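Local coordinates for hypothetical protein SpyM3_0169 (Streptococcus pyogenes, PDB 1PG6) that is of unknown function but belongs to the AIM24 (mitochondrial biogenesis) family of the cupin clan and can bind calcium ions, at residues F15-N20 with G101-L106; S35-Q40 with A127-E132; R114-A119 with I178-V183; N161-I166 with E228-T233; V184-S187 with D191-I194. One frame throughout, in Å; residues are numbered along the deposited sequence.

Overall arrangement
The five contacts sit in an all-beta fold in which smaller antiparallel sheets pack against two six-stranded ones. Contact 1 joins the outermost strands 14-17 and 103-108 of two sheets; contact 2 bridges the two six-stranded sheets. Contacts 3 and 5, with centres 8 Å apart, lie where the second six-stranded sheet meets the three-stranded one, and share neighbouring strands 113-116 and 183-187. Contact 4, about 11 Å from contact 3 between centres, ties a calcium-binding loop to the C-terminal helix. Along the chain contact 1 crosses contact 2, 2 crosses 3 and 3 crosses 4, which interleaves distant sequence; contact 5 is a local pair falling between the two segments of contact 4.

Contact 1 (F15-N20 with G101-L106); sequences FTIDQN and GQIVAL
Ile17 and Ile103 meet as two interlocking branches where the outermost strand of one sheet passes over the outermost strand of another. Ile17 carries its CG1 beside the backbone N (chi1 -66°) and stretches the chain out from there, which makes CD1 the foremost bump on its side. Ile103 answers with its short branch, CG2, and the two side chains meet at a slant. Ile17 CD1 lies 3.4 Å from Ile103 CG2, tighter than the usual contact of two methyl groups, while Ile17 CG1 follows more loosely at 4.1 Å from the same CG2. The Ile17 methyl thus sits in the step between the large Ile103 side chain and the small Ala105 two residues on, with Ile17 CD1 still 4.4 Å from Ala105 CB.

That step is occupied from its other end by Phe15. Its ring tip comes down obliquely on the small Ala105, so that Phe15 CZ reaches to 3.4 Å from Ala105 CB and Phe15 CE1 to 3.6 Å from the same methyl. Large meets small here, and large meets branched one pair further along. Pro24 packs on both isoleucines, and Thr157 on both Phe15 and Ala105, so both pairs share their surroundings with loop and strand neighbours. The strand segments are 9.0 Å apart at closest approach and run at 145° to each other, too far for backbone pairing. Between these segments the edges of two sheets meet through side chains, consistent with the stacked antiparallel sheets of the cupin-like fold assigned to this family.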
# COMPACT_ATOMS: atom_id res chain seq x y z
N PHE A 15 -4.90 16.39 4.22
CA PHE A 15 -3.80 16.20 3.29
C PHE A 15 -3.94 17.02 2.01
O PHE A 15 -5.02 17.51 1.69
CB PHE A 15 -3.67 14.72 2.93
CG PHE A 15 -4.86 14.18 2.18
CD1 PHE A 15 -4.89 14.19 0.79
CD2 PHE A 15 -5.96 13.68 2.86
CE1 PHE A 15 -6.00 13.73 0.09
CE2 PHE A 15 -7.08 13.22 2.18
CZ PHE A 15 -7.10 13.24 0.79
N THR A 16 -2.84 17.17 1.30
CA THR A 16 -2.82 17.91 0.05
C THR A 16 -1.83 17.22 -0.89
O THR A 16 -0.62 17.31 -0.69
CB THR A 16 -2.40 19.38 0.24
OG1 THR A 16 -3.34 20.05 1.08
CG2 THR A 16 -2.33 20.09 -1.11
N ILE A 17 -2.36 16.51 -1.88
CA ILE A 17 -1.52 15.84 -2.87
C ILE A 17 -1.21 16.89 -3.92
O ILE A 17 -2.11 17.53 -4.46
CB ILE A 17 -2.25 14.66 -3.54
CG1 ILE A 17 -2.54 13.56 -2.52
CG2 ILE A 17 -1.40 14.09 -4.68
CD1 ILE A 17 -3.37 12.41 -3.08
N ASP A 18 0.07 17.08 -4.20
CA ASP A 18 0.46 18.07 -5.20
C ASP A 18 -0.20 17.75 -6.54
O ASP A 18 -0.17 16.60 -6.98
CB ASP A 18 1.98 18.07 -5.35
CG ASP A 18 2.51 19.38 -5.85
OD1 ASP A 18 2.83 20.24 -5.00
OD2 ASP A 18 2.58 19.56 -7.08
N GLN A 19 -0.78 18.75 -7.20
CA GLN A 19 -1.46 18.53 -8.48
C GLN A 19 -0.60 18.87 -9.69
O GLN A 19 -0.80 18.33 -10.78
CB GLN A 19 -2.74 19.36 -8.56
CG GLN A 19 -3.68 19.22 -7.39
CD GLN A 19 -4.79 20.25 -7.41
OE1 GLN A 19 -5.64 20.25 -8.31
NE2 GLN A 19 -4.79 21.15 -6.43
N ASN A 20 0.35 19.78 -9.52
CA ASN A 20 1.20 20.18 -10.63
C ASN A 20 2.38 19.24 -10.82
O ASN A 20 2.83 19.02 -11.95
CB ASN A 20 1.71 21.60 -10.42
CG ASN A 20 0.60 22.62 -10.33
OD1 ASN A 20 -0.22 22.73 -11.24
ND2 ASN A 20 0.57 23.37 -9.24
N GLY A 101 5.42 7.52 -9.63
CA GLY A 101 4.05 7.27 -10.03
C GLY A 101 3.07 8.31 -9.53
O GLY A 101 3.38 9.49 -9.49
N GLN A 102 1.89 7.85 -9.13
CA GLN A 102 0.84 8.73 -8.65
C GLN A 102 0.36 8.30 -7.27
O GLN A 102 0.75 7.25 -6.75
CB GLN A 102 -0.35 8.72 -9.62
CG GLN A 102 -0.05 9.33 -11.00
CD GLN A 102 -1.24 9.29 -11.96
OE1 GLN A 102 -1.47 10.22 -12.74
NE2 GLN A 102 -2.00 8.20 -11.90
N ILE A 103 -0.48 9.14 -6.67
CA ILE A 103 -1.06 8.88 -5.36
C ILE A 103 -2.56 9.03 -5.51
O ILE A 103 -3.04 9.92 -6.22
CB ILE A 103 -0.56 9.89 -4.30
CG1 ILE A 103 0.95 9.73 -4.11
CG2 ILE A 103 -1.29 9.66 -2.97
CD1 ILE A 103 1.58 10.81 -3.23
N VAL A 104 -3.32 8.15 -4.86
CA VAL A 104 -4.77 8.23 -4.91
C VAL A 104 -5.27 8.16 -3.47
O VAL A 104 -4.79 7.35 -2.68
CB VAL A 104 -5.38 7.07 -5.75
CG1 VAL A 104 -4.94 5.72 -5.20
CG2 VAL A 104 -6.89 7.18 -5.78
N ALA A 105 -6.21 9.05 -3.14
CA ALA A 105 -6.78 9.08 -1.80
C ALA A 105 -8.14 8.42 -1.85
O ALA A 105 -8.96 8.73 -2.71
CB ALA A 105 -6.91 10.53 -1.33
N LEU A 106 -8.39 7.51 -0.92
CA LEU A 106 -9.65 6.79 -0.86
C LEU A 106 -10.28 6.95 0.52
O LEU A 106 -9.64 6.71 1.54
CB LEU A 106 -9.40 5.31 -1.19
CG LEU A 106 -8.82 5.03 -2.58
CD1 LEU A 106 -8.40 3.57 -2.69
CD2 LEU A 106 -9.87 5.35 -3.65

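Contact 2 (S35-Q40 with A127-E132); sequences SVYLQQ and AQYKME
A T-shaped aromatic pair, Tyr37 with Tyr129, fills part of the seam between the two six-stranded sheets of this beta fold. Tyr129 supplies the edge and Tyr37 the face: the ring planes stand at 84°, and the centroids are 5.7 Å apart. The touching corner is Tyr129 CE2, which lies 4.0 Å from Tyr37 CD2 and 4.1 Å from Tyr37 CE2, with Tyr129 CD2 over one face of the Tyr37 ring. The first torsion of Tyr129 (chi1 79°) sets its ring above its own main chain.

Further out along the Tyr37 ring, CE1 passes 3.6 Å from the carbonyl O of Ala127, a slanting approach. The CG of Met131, a selenomethionine, lies in the plane of the Tyr129 ring at its edge. The buried phenol of Tyr129 is engaged by the backbone N of Ser79, a bond that probably helps to hold that ring's tilt. Leu123, on the strand that pairs with 35-39, packs against both tyrosines. The T-shaped pair, with Leu123 beside both rings, forms part of the side-chain layer between the two six-stranded antiparallel sheets.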
# COMPACT_ATOMS: atom_id res chain seq x y z
N SER A 35 -2.69 11.31 14.47
CA SER A 35 -1.64 10.41 14.02
C SER A 35 -1.93 9.85 12.64
O SER A 35 -3.05 9.95 12.13
CB SER A 35 -1.47 9.25 15.00
OG SER A 35 -2.58 8.37 14.92
N VAL A 36 -0.92 9.23 12.05
CA VAL A 36 -1.07 8.63 10.74
C VAL A 36 -0.05 7.53 10.53
O VAL A 36 1.10 7.65 10.95
CB VAL A 36 -0.90 9.69 9.62
CG1 VAL A 36 0.46 10.37 9.75
CG2 VAL A 36 -1.04 9.04 8.26
N TYR A 37 -0.50 6.45 9.91
CA TYR A 37 0.37 5.32 9.60
C TYR A 37 1.02 5.67 8.27
O TYR A 37 0.35 6.22 7.39
CB TYR A 37 -0.43 4.03 9.42
CG TYR A 37 -1.18 3.55 10.64
CD1 TYR A 37 -2.49 3.97 10.90
CD2 TYR A 37 -0.59 2.66 11.54
CE1 TYR A 37 -3.19 3.51 12.01
CE2 TYR A 37 -1.28 2.20 12.65
CZ TYR A 37 -2.57 2.62 12.89
OH TYR A 37 -3.26 2.15 13.99
N LEU A 38 2.30 5.36 8.11
CA LEU A 38 2.98 5.67 6.86
C LEU A 38 3.96 4.61 6.39
O LEU A 38 4.54 3.87 7.19
CB LEU A 38 3.71 7.01 6.96
CG LEU A 38 4.71 7.15 8.11
CD1 LEU A 38 6.05 7.66 7.61
CD2 LEU A 38 4.13 8.10 9.15
N GLN A 39 4.13 4.55 5.08
CA GLN A 39 5.06 3.64 4.43
C GLN A 39 6.44 3.90 5.03
O GLN A 39 6.90 5.05 5.06
CB GLN A 39 5.07 3.93 2.93
CG GLN A 39 6.13 3.21 2.12
CD GLN A 39 6.15 3.69 0.68
OE1 GLN A 39 5.32 3.29 -0.13
NE2 GLN A 39 7.09 4.59 0.37
N GLN A 40 7.10 2.86 5.51
CA GLN A 40 8.42 3.04 6.11
C GLN A 40 9.33 3.80 5.17
O GLN A 40 9.42 3.48 3.98
CB GLN A 40 9.06 1.69 6.43
CG GLN A 40 10.34 1.83 7.22
CD GLN A 40 11.18 0.56 7.24
OE1 GLN A 40 12.09 0.42 8.05
NE2 GLN A 40 10.88 -0.36 6.33
N ALA A 127 -8.16 4.93 11.47
CA ALA A 127 -8.49 3.69 10.77
C ALA A 127 -7.62 2.54 11.25
O ALA A 127 -6.70 2.73 12.05
CB ALA A 127 -8.32 3.88 9.26
N GLN A 128 -7.91 1.34 10.75
CA GLN A 128 -7.18 0.15 11.13
C GLN A 128 -6.82 -0.66 9.88
O GLN A 128 -7.39 -0.44 8.81
CB GLN A 128 -8.05 -0.70 12.06
CG GLN A 128 -7.29 -1.71 12.91
CD GLN A 128 -6.76 -1.10 14.20
OE1 GLN A 128 -5.99 -1.74 14.93
NE2 GLN A 128 -7.17 0.13 14.50
N TYR A 129 -5.88 -1.58 10.01
CA TYR A 129 -5.49 -2.41 8.88
C TYR A 129 -5.00 -3.76 9.36
O TYR A 129 -4.59 -3.92 10.51
CB TYR A 129 -4.39 -1.72 8.07
CG TYR A 129 -3.00 -1.85 8.67
CD1 TYR A 129 -2.20 -2.96 8.39
CD2 TYR A 129 -2.50 -0.88 9.54
CE1 TYR A 129 -0.94 -3.10 8.97
CE2 TYR A 129 -1.25 -1.01 10.13
CZ TYR A 129 -0.47 -2.12 9.84
OH TYR A 129 0.77 -2.26 10.42
N LYS A 130 -5.04 -4.74 8.46
CA LYS A 130 -4.56 -6.07 8.77
C LYS A 130 -3.82 -6.61 7.56
O LYS A 130 -4.21 -6.34 6.42
CB LYS A 130 -5.71 -7.00 9.12
CG LYS A 130 -5.26 -8.39 9.53
CD LYS A 130 -6.44 -9.32 9.76
CE LYS A 130 -5.97 -10.71 10.16
NZ LYS A 130 -5.04 -11.29 9.15
N MSE A 131 -2.75 -7.36 7.80
CA MSE A 131 -1.95 -7.96 6.74
C MSE A 131 -2.31 -9.43 6.65
O MSE A 131 -2.53 -10.09 7.67
CB MSE A 131 -0.45 -7.83 7.06
CG MSE A 131 0.05 -6.42 7.33
SE MSE A 131 -0.13 -5.26 5.79
CE MSE A 131 1.14 -6.12 4.62
N GLU A 132 -2.36 -9.96 5.44
CA GLU A 132 -2.67 -11.37 5.24
C GLU A 132 -1.79 -12.00 4.17
O GLU A 132 -1.73 -11.51 3.04
CB GLU A 132 -4.13 -11.57 4.84
CG GLU A 132 -4.47 -13.01 4.47
CD GLU A 132 -5.84 -13.17 3.85
OE1 GLU A 132 -6.85 -12.95 4.56
OE2 GLU A 132 -5.92 -13.51 2.65

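Contact 3 (R114-A119 with I178-V183); sequences RLNDGA and IDNAHV
Asn116 and Asn180 are turned towards each other by two quite different first torsions. Asn180 holds its CG anti to the backbone N (chi1 -164°), which swings the amide round from a backbone that does not itself aim at the other segment; Asn116 leaves its backbone on the side facing the other segment, with a chi1 of -91° that lies away from the staggered positions. The place is the buried space between the second six-stranded sheet and the three-stranded one, where the segment 114-119 faces the short 3-10 turn at 180-182 that links strands 174-179 and 183-187.

The two amides come from opposite directions and stand nearly crosswise, their planes 78° apart. Asn116 CG is 3.5 Å from Asn180 OD1 and 3.7 Å from the carbonyl O of Val183, so the Asn116 amide has both a side-chain amide and a main-chain carbonyl beside it. Val183 O also passes 3.6 Å from Asn116 CB. Both asparagines are buried, and Ile194 packs on each of them.

Each backbone is folded in a compact turn. On one side Asn116 to Ala119 forms a type II beta turn, with Ala119 N bonded to Asn116 O at 3.1 Å; its third position is Gly118, whose backbone angles would press a side chain against the preceding carbonyl. On the other, Val183 N bonds to Asn180 O at 3.1 Å. The 3-10 turn is entered through an Asx turn at Asp179, in which Ala181 N donates to Asp179 OD1 at 3.0 Å and meets that oxygen from above the carboxylate plane.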
# COMPACT_ATOMS: atom_id res chain seq x y z
N ARG A 114 -8.43 -3.37 -0.26
CA ARG A 114 -7.34 -4.29 -0.05
C ARG A 114 -6.24 -3.73 -0.96
O ARG A 114 -6.54 -3.13 -2.00
CB ARG A 114 -7.71 -5.71 -0.49
CG ARG A 114 -8.91 -6.31 0.26
CD ARG A 114 -9.05 -7.80 -0.05
NE ARG A 114 -10.37 -8.34 0.28
CZ ARG A 114 -10.76 -8.71 1.50
NH1 ARG A 114 -9.94 -8.60 2.53
NH2 ARG A 114 -11.98 -9.19 1.68
N LEU A 115 -4.99 -3.88 -0.56
CA LEU A 115 -3.87 -3.37 -1.34
C LEU A 115 -2.72 -4.34 -1.39
O LEU A 115 -2.46 -5.07 -0.44
CB LEU A 115 -3.34 -2.06 -0.75
CG LEU A 115 -4.29 -0.97 -0.29
CD1 LEU A 115 -4.87 -1.33 1.06
CD2 LEU A 115 -3.52 0.35 -0.18
N ASN A 116 -2.02 -4.33 -2.52
CA ASN A 116 -0.85 -5.17 -2.70
C ASN A 116 0.35 -4.54 -2.01
O ASN A 116 0.32 -3.36 -1.66
CB ASN A 116 -0.52 -5.30 -4.19
CG ASN A 116 -1.20 -6.48 -4.82
OD1 ASN A 116 -1.74 -6.39 -5.92
ND2 ASN A 116 -1.17 -7.61 -4.13
N ASP A 117 1.40 -5.34 -1.84
CA ASP A 117 2.63 -4.88 -1.22
C ASP A 117 3.22 -3.75 -2.04
O ASP A 117 3.35 -3.84 -3.27
CB ASP A 117 3.68 -6.00 -1.14
CG ASP A 117 3.48 -6.90 0.05
OD1 ASP A 117 3.22 -6.38 1.16
OD2 ASP A 117 3.61 -8.13 -0.12
N GLY A 118 3.59 -2.69 -1.35
CA GLY A 118 4.19 -1.54 -2.00
C GLY A 118 3.19 -0.49 -2.39
O GLY A 118 3.57 0.64 -2.69
N ALA A 119 1.90 -0.82 -2.38
CA ALA A 119 0.89 0.17 -2.77
C ALA A 119 0.48 1.10 -1.63
O ALA A 119 -0.13 2.15 -1.87
CB ALA A 119 -0.35 -0.53 -3.33
N ILE A 178 -6.25 -9.85 -13.89
CA ILE A 178 -5.15 -8.94 -14.18
C ILE A 178 -3.84 -9.37 -13.52
O ILE A 178 -3.85 -9.89 -12.41
CB ILE A 178 -5.49 -7.53 -13.64
CG1 ILE A 178 -6.87 -7.10 -14.13
CG2 ILE A 178 -4.43 -6.53 -14.10
CD1 ILE A 178 -7.39 -5.88 -13.43
N ASP A 179 -2.74 -9.14 -14.23
CA ASP A 179 -1.40 -9.43 -13.73
C ASP A 179 -1.36 -8.71 -12.37
O ASP A 179 -1.57 -7.50 -12.30
CB ASP A 179 -0.39 -8.83 -14.71
CG ASP A 179 1.05 -8.97 -14.25
OD1 ASP A 179 1.31 -9.31 -13.08
OD2 ASP A 179 1.93 -8.70 -15.09
N ASN A 180 -1.10 -9.44 -11.29
CA ASN A 180 -1.11 -8.82 -9.96
C ASN A 180 -0.06 -7.73 -9.78
O ASN A 180 -0.21 -6.87 -8.91
CB ASN A 180 -0.95 -9.87 -8.87
CG ASN A 180 -1.33 -9.34 -7.50
OD1 ASN A 180 -0.54 -9.40 -6.55
ND2 ASN A 180 -2.53 -8.80 -7.39
N ALA A 181 0.99 -7.76 -10.59
CA ALA A 181 2.06 -6.76 -10.50
C ALA A 181 1.53 -5.39 -10.92
O ALA A 181 2.16 -4.37 -10.65
CB ALA A 181 3.22 -7.17 -11.40
N HIS A 182 0.38 -5.38 -11.58
CA HIS A 182 -0.25 -4.14 -12.04
C HIS A 182 -1.45 -3.74 -11.19
O HIS A 182 -2.12 -2.75 -11.47
CB HIS A 182 -0.69 -4.27 -13.50
CG HIS A 182 0.44 -4.22 -14.48
ND1 HIS A 182 0.95 -3.03 -14.95
CD2 HIS A 182 1.19 -5.20 -15.03
CE1 HIS A 182 1.98 -3.29 -15.76
NE2 HIS A 182 2.14 -4.59 -15.82
N VAL A 183 -1.71 -4.50 -10.13
CA VAL A 183 -2.84 -4.20 -9.26
C VAL A 183 -2.41 -3.37 -8.06
O VAL A 183 -1.54 -3.78 -7.29
CB VAL A 183 -3.52 -5.51 -8.78
CG1 VAL A 183 -4.61 -5.20 -7.77
CG2 VAL A 183 -4.10 -6.25 -9.98

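Contact 4 (N161-I166 with E228-T233); sequences NSFGSI and EQFAGT. With CA (calcium ion), chain B.
Phe163 and Phe230 cross at about a right angle, with their ring planes 51° apart, neither stacked nor T-shaped. They join a calcium-binding loop, between strands 156-161 and 166-171, to the C-terminal helix 227-234. Phe163, with CG anti to its backbone N (chi1 174°), reaches out from the loop and offers the edge of its ring: CE2 meets Phe230 CB at 3.9 Å. Phe163 CZ lies beside the Phe230 ring, 3.9 Å from CD2, in an oblique approach. The centroids are 5.9 Å apart.

Just before Phe163 the strand end and the first loop residue bind calcium: Asn161 OD1 at 2.7 Å, Ser162 O at 2.5 Å and a water, with further ligands including Thr99, which also packs on Phe163. Ser162 OG bonds to the carbonyl O of Gly164, 2.8 Å away, from above its plane, a bond spanning Phe163; the same OG receives Gln102 N, and the Ser162 carbonyl itself faces the metal. The helix has a local bond at Phe230: Thr233 OG1 donates to Phe230 O at 2.7 Å, in the carbonyl plane and on a lone pair; Phe230 O also accepts from Thr233 N.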
# COMPACT_ATOMS: atom_id res chain seq x y z
N ASN A 161 -0.33 4.37 -3.49
CA ASN A 161 0.60 4.90 -4.48
C ASN A 161 0.87 3.86 -5.57
O ASN A 161 0.84 2.67 -5.31
CB ASN A 161 1.92 5.27 -3.80
CG ASN A 161 2.76 4.05 -3.52
OD1 ASN A 161 3.55 3.63 -4.36
ND2 ASN A 161 2.59 3.46 -2.35
N SER A 162 1.16 4.33 -6.78
CA SER A 162 1.43 3.42 -7.89
C SER A 162 2.81 3.58 -8.48
O SER A 162 3.47 4.60 -8.28
CB SER A 162 0.45 3.69 -9.04
OG SER A 162 0.68 5.00 -9.55
N PHE A 163 3.25 2.56 -9.20
CA PHE A 163 4.49 2.63 -9.95
C PHE A 163 3.88 2.80 -11.34
O PHE A 163 3.22 1.90 -11.87
CB PHE A 163 5.27 1.32 -9.89
CG PHE A 163 6.49 1.30 -10.78
CD1 PHE A 163 7.32 2.42 -10.88
CD2 PHE A 163 6.82 0.15 -11.49
CE1 PHE A 163 8.46 2.39 -11.69
CE2 PHE A 163 7.97 0.12 -12.31
CZ PHE A 163 8.79 1.23 -12.41
N GLY A 164 4.08 3.97 -11.94
CA GLY A 164 3.48 4.23 -13.23
C GLY A 164 2.19 5.01 -13.01
O GLY A 164 1.97 5.55 -11.92
N SER A 165 1.35 5.09 -14.03
CA SER A 165 0.09 5.82 -13.95
C SER A 165 -1.07 4.93 -13.51
O SER A 165 -1.05 3.72 -13.75
CB SER A 165 -0.24 6.45 -15.31
OG SER A 165 0.79 7.35 -15.72
N ILE A 166 -2.06 5.53 -12.87
CA ILE A 166 -3.23 4.81 -12.35
C ILE A 166 -4.47 4.87 -13.22
O ILE A 166 -4.83 5.92 -13.75
CB ILE A 166 -3.63 5.34 -10.95
CG1 ILE A 166 -2.51 5.06 -9.95
CG2 ILE A 166 -4.94 4.67 -10.48
CD1 ILE A 166 -2.73 5.73 -8.59
N GLU A 228 8.62 -5.57 -10.98
CA GLU A 228 9.44 -6.75 -11.20
C GLU A 228 10.02 -6.76 -12.60
O GLU A 228 11.19 -7.09 -12.80
CB GLU A 228 8.63 -8.02 -10.96
CG GLU A 228 9.45 -9.29 -11.11
CD GLU A 228 8.79 -10.48 -10.45
OE1 GLU A 228 9.38 -11.58 -10.48
OE2 GLU A 228 7.68 -10.31 -9.91
N GLN A 229 9.20 -6.40 -13.58
CA GLN A 229 9.64 -6.36 -14.97
C GLN A 229 10.70 -5.29 -15.15
O GLN A 229 11.68 -5.48 -15.87
CB GLN A 229 8.47 -6.08 -15.92
CG GLN A 229 7.50 -7.23 -16.10
CD GLN A 229 8.15 -8.46 -16.71
OE1 GLN A 229 8.79 -8.37 -17.76
NE2 GLN A 229 7.99 -9.60 -16.07
N PHE A 230 10.51 -4.14 -14.50
CA PHE A 230 11.49 -3.07 -14.61
C PHE A 230 12.82 -3.52 -14.01
O PHE A 230 13.89 -3.31 -14.60
CB PHE A 230 11.00 -1.79 -13.92
CG PHE A 230 11.97 -0.65 -14.03
CD1 PHE A 230 12.39 -0.18 -15.28
CD2 PHE A 230 12.49 -0.05 -12.89
CE1 PHE A 230 13.32 0.86 -15.38
CE2 PHE A 230 13.41 1.00 -12.98
CZ PHE A 230 13.83 1.45 -14.23
N ALA A 231 12.76 -4.14 -12.83
CA ALA A 231 13.97 -4.63 -12.17
C ALA A 231 14.69 -5.60 -13.11
O ALA A 231 15.92 -5.64 -13.16
CB ALA A 231 13.61 -5.33 -10.87
N GLY A 232 13.91 -6.36 -13.87
CA GLY A 232 14.48 -7.31 -14.81
C GLY A 232 15.31 -6.67 -15.90
O GLY A 232 16.31 -7.25 -16.35
N THR A 233 14.92 -5.48 -16.34
CA THR A 233 15.65 -4.78 -17.39
C THR A 233 16.96 -4.21 -16.86
O THR A 233 17.87 -3.90 -17.63
CB THR A 233 14.83 -3.61 -17.99
OG1 THR A 233 14.76 -2.53 -17.04
CG2 THR A 233 13.42 -4.07 -18.34
CA CA B . 4.61 5.27 -6.19
O HOH W 1 3.66 7.55 -6.51

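Contact 5 (V184-S187 with D191-I194); sequences VAWS and DYDI
Trp186 drives the edge of its indole at one face of Tyr192. Its path starts at CB with a first torsion of 66° that swings the indole off its own strand, from which it extends to strand 191-195. Along the leading edge NE1 comes first, 3.7 Å from Tyr192 CD2 and equally near Tyr192 CB and CG. CE2 follows, 4.0 Å from Tyr192 CG. At CZ2 the indole arrives over the centre of the phenol ring, 3.6 Å above its plane, with Tyr192 CD1 3.7 Å away. The six-membered ring of Trp186 and the Tyr192 ring have centroids 5.0 Å apart and planes at 62°, an edge-to-face pair tilted from the perpendicular.

Tyr192 OH is hydrogen-bonded to Gln134 OE1, which probably restrains the ring. Trp186 makes a second edge-to-face pair, with Phe214. Only three residues separate the two segments, yet they lie in different sheets: strand 183-187, with its classic bulge at Val184 and Ala185 opposite Tyr221, runs between 113-116 and 219-223, whereas strand 191-195 borders 211-215 at the rim of the three-stranded sheet facing it.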
# COMPACT_ATOMS: atom_id res chain seq x y z
N VAL A 184 -3.01 -2.20 -7.91
CA VAL A 184 -2.67 -1.31 -6.80
C VAL A 184 -3.53 -1.58 -5.57
O VAL A 184 -3.03 -1.94 -4.50
CB VAL A 184 -2.85 0.17 -7.20
CG1 VAL A 184 -2.53 1.08 -6.01
CG2 VAL A 184 -1.94 0.51 -8.38
N ALA A 185 -4.84 -1.41 -5.73
CA ALA A 185 -5.78 -1.60 -4.63
C ALA A 185 -7.15 -1.90 -5.21
O ALA A 185 -7.43 -1.57 -6.37
CB ALA A 185 -5.83 -0.33 -3.78
N TRP A 186 -8.02 -2.52 -4.42
CA TRP A 186 -9.35 -2.83 -4.92
C TRP A 186 -10.37 -2.93 -3.80
O TRP A 186 -10.01 -3.10 -2.64
CB TRP A 186 -9.30 -4.14 -5.73
CG TRP A 186 -8.96 -5.36 -4.93
CD1 TRP A 186 -9.84 -6.25 -4.38
CD2 TRP A 186 -7.65 -5.84 -4.60
NE1 TRP A 186 -9.16 -7.25 -3.73
CE2 TRP A 186 -7.82 -7.03 -3.84
CE3 TRP A 186 -6.35 -5.39 -4.87
CZ2 TRP A 186 -6.73 -7.76 -3.35
CZ3 TRP A 186 -5.27 -6.13 -4.38
CH2 TRP A 186 -5.47 -7.30 -3.62
N SER A 187 -11.65 -2.80 -4.15
CA SER A 187 -12.73 -2.85 -3.17
C SER A 187 -12.73 -4.14 -2.36
O SER A 187 -12.58 -5.23 -2.91
CB SER A 187 -14.08 -2.69 -3.87
OG SER A 187 -14.20 -1.40 -4.44
N ASP A 191 -14.72 -10.12 -4.82
CA ASP A 191 -14.18 -11.44 -4.56
C ASP A 191 -12.87 -11.47 -5.34
O ASP A 191 -12.84 -11.10 -6.51
CB ASP A 191 -15.12 -12.53 -5.08
CG ASP A 191 -16.44 -12.55 -4.34
OD1 ASP A 191 -17.24 -11.60 -4.51
OD2 ASP A 191 -16.68 -13.52 -3.59
N TYR A 192 -11.79 -11.88 -4.70
CA TYR A 192 -10.51 -11.91 -5.40
C TYR A 192 -9.73 -13.18 -5.11
O TYR A 192 -9.95 -13.85 -4.09
CB TYR A 192 -9.66 -10.70 -4.99
CG TYR A 192 -8.84 -10.92 -3.74
CD1 TYR A 192 -7.52 -11.35 -3.82
CD2 TYR A 192 -9.39 -10.69 -2.48
CE1 TYR A 192 -6.76 -11.55 -2.68
CE2 TYR A 192 -8.63 -10.89 -1.33
CZ TYR A 192 -7.32 -11.31 -1.44
OH TYR A 192 -6.56 -11.49 -0.31
N ASP A 193 -8.82 -13.51 -6.01
CA ASP A 193 -8.00 -14.70 -5.87
C ASP A 193 -6.69 -14.53 -6.64
O ASP A 193 -6.70 -14.45 -7.87
CB ASP A 193 -8.74 -15.93 -6.40
CG ASP A 193 -7.90 -17.19 -6.35
OD1 ASP A 193 -8.31 -18.21 -6.95
OD2 ASP A 193 -6.83 -17.16 -5.71
N ILE A 194 -5.59 -14.46 -5.92
CA ILE A 194 -4.27 -14.33 -6.53
C ILE A 194 -3.75 -15.75 -6.73
O ILE A 194 -3.66 -16.53 -5.78
CB ILE A 194 -3.31 -13.54 -5.62
CG1 ILE A 194 -3.84 -12.11 -5.44
CG2 ILE A 194 -1.91 -13.51 -6.23
CD1 ILE A 194 -3.05 -11.27 -4.45